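Local coordinates for hypothetical NUDIX hydrolase (Listeria monocytogenes, PDB 3SON), which probably hydrolyses nucleoside diphosphates linked to another moiety, as other members of the NUDIX hydrolase family do, and binds calcium, at residues Y118-I122 with L134-N138. Numbering follows the deposited sequence.
Unlike the reference sequence in segment 118-122: Ile122 (reference Val).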
# COMPACT_ATOMS: atom_id res chain seq x y z
N TYR A 118 3.70 -18.01 8.47
CA TYR A 118 3.07 -17.05 7.59
C TYR A 118 1.72 -16.61 8.12
O TYR A 118 1.41 -15.40 8.34
CB TYR A 118 2.94 -17.65 6.16
CG TYR A 118 2.16 -16.76 5.23
CD1 TYR A 118 2.74 -15.63 4.66
CD2 TYR A 118 0.83 -17.00 4.96
CE1 TYR A 118 2.00 -14.75 3.86
CE2 TYR A 118 0.10 -16.16 4.12
CZ TYR A 118 0.69 -15.07 3.54
OH TYR A 118 -0.04 -14.23 2.72
N GLU A 119 0.88 -17.60 8.38
CA GLU A 119 -0.49 -17.35 8.74
C GLU A 119 -0.57 -16.62 10.07
O GLU A 119 -1.36 -15.68 10.22
CB GLU A 119 -1.27 -18.68 8.69
CG GLU A 119 -1.25 -19.29 7.29
CD GLU A 119 -0.01 -20.13 6.91
OE1 GLU A 119 0.92 -20.39 7.75
OE2 GLU A 119 0.02 -20.60 5.72
N SER A 120 0.36 -16.93 10.98
CA SER A 120 0.38 -16.27 12.28
C SER A 120 0.82 -14.84 12.16
O SER A 120 0.21 -13.97 12.73
CB SER A 120 1.26 -17.03 13.28
OG SER A 120 0.66 -18.30 13.55
N ALA A 121 1.80 -14.61 11.26
CA ALA A 121 2.31 -13.25 11.00
C ALA A 121 1.21 -12.34 10.43
O ALA A 121 1.08 -11.18 10.85
CB ALA A 121 3.48 -13.35 10.02
N ILE A 122 0.41 -12.87 9.48
CA ILE A 122 -0.75 -12.12 8.89
C ILE A 122 -1.76 -11.65 9.94
O ILE A 122 -2.22 -10.51 9.86
CB ILE A 122 -1.47 -12.91 7.78
CG1 ILE A 122 -0.51 -13.21 6.63
CG2 ILE A 122 -2.73 -12.15 7.35
CD1 ILE A 122 -0.24 -12.00 5.72
N LEU A 134 4.53 -9.48 2.72
CA LEU A 134 4.76 -10.78 3.34
C LEU A 134 4.25 -11.88 2.41
O LEU A 134 4.91 -12.88 2.26
CB LEU A 134 4.08 -10.86 4.71
CG LEU A 134 4.27 -12.21 5.41
CD1 LEU A 134 5.73 -12.43 5.65
CD2 LEU A 134 3.52 -12.26 6.74
N TYR A 135 3.09 -11.67 1.79
CA TYR A 135 2.56 -12.61 0.78
C TYR A 135 3.59 -12.89 -0.30
O TYR A 135 3.86 -14.05 -0.68
CB TYR A 135 1.27 -12.04 0.16
CG TYR A 135 0.84 -12.82 -1.00
CD1 TYR A 135 0.23 -14.04 -0.85
CD2 TYR A 135 1.12 -12.39 -2.29
CE1 TYR A 135 -0.12 -14.82 -1.97
CE2 TYR A 135 0.78 -13.14 -3.37
CZ TYR A 135 0.17 -14.36 -3.21
OH TYR A 135 -0.17 -15.10 -4.34
N GLU A 136 4.09 -11.81 -0.89
CA GLU A 136 5.10 -11.93 -1.96
C GLU A 136 6.33 -12.73 -1.46
O GLU A 136 6.82 -13.61 -2.12
CB GLU A 136 5.53 -10.53 -2.43
CG GLU A 136 6.61 -10.66 -3.49
CD GLU A 136 7.24 -9.35 -3.91
OE1 GLU A 136 6.78 -8.24 -3.49
OE2 GLU A 136 8.27 -9.45 -4.65
N LEU A 137 6.88 -12.32 -0.34
CA LEU A 137 8.02 -13.06 0.23
C LEU A 137 7.74 -14.57 0.37
O LEU A 137 8.58 -15.42 0.04
CB LEU A 137 8.41 -12.48 1.60
CG LEU A 137 9.55 -13.20 2.37
CD1 LEU A 137 10.79 -13.42 1.49
CD2 LEU A 137 9.88 -12.56 3.74
N ASN A 138 6.56 -14.88 0.88
CA ASN A 138 6.19 -16.21 1.15
C ASN A 138 6.07 -17.02 -0.16
O ASN A 138 6.63 -18.12 -0.28
CB ASN A 138 4.91 -16.27 1.96
CG ASN A 138 4.60 -17.68 2.39
OD1 ASN A 138 5.45 -18.35 3.03
ND2 ASN A 138 3.41 -18.17 2.02
O HOH W 1 2.30 -20.79 3.44
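Tyr118 and Asn138 both turn CG anti to the backbone N (chi1 174° and -173°), which sends ring and amide out from their helices into the gap between them. There the flat groups stack nearly parallel, with planes 14° apart and side chains crossing at about a right angle. Asn138 ND2 lies over one ring face, offset toward the rim, 3.7 Å from Tyr118 CG, while Asn138 CB comes to 3.5 Å from Tyr118 CD1. The opposite face of the same ring is backed by CG1 of Ile122, one turn along its own helix, so the phenol is sandwiched. Farther along the ring, the Tyr118 and Leu134 side chains pass in opposite senses, Tyr118 CE1 meeting Leu134 CG at 3.7 Å, oblique to the ring. The phenol oxygen Tyr118 OH reaches the edge of the Tyr135 ring, near its plane, 3.6 Å from Tyr135 CD1.

Leu134 extends the apolar seam with its CD2 branch, which presses on Ala121 CB at 3.5 Å, a tight carbon pair, and meets Ile122 CD1. No direct hydrogen bond joins the two segments. Instead a water bridges them, accepting from Asn138 ND2 and donating to Glu119 OE2, both at 3.2 Å, which probably steadies the amide in its stacked orientation.

The axes of segments 118-122 and 134-138 run antiparallel, 11.0 Å apart, a spacing spanned by the large side chains. This is the packing of a helical hairpin in the NUDIX domain, formed by the consecutive helices 118-124 and 128-142. Tyr135 meets Phe78 and Tyr86 of the second subunit, while Tyr118, Leu134 and Asn138 also touch Phe22 of strand 20-27, and Leu134 reaches Ile11 of strand 7-15, seating the pair against the mixed sheet.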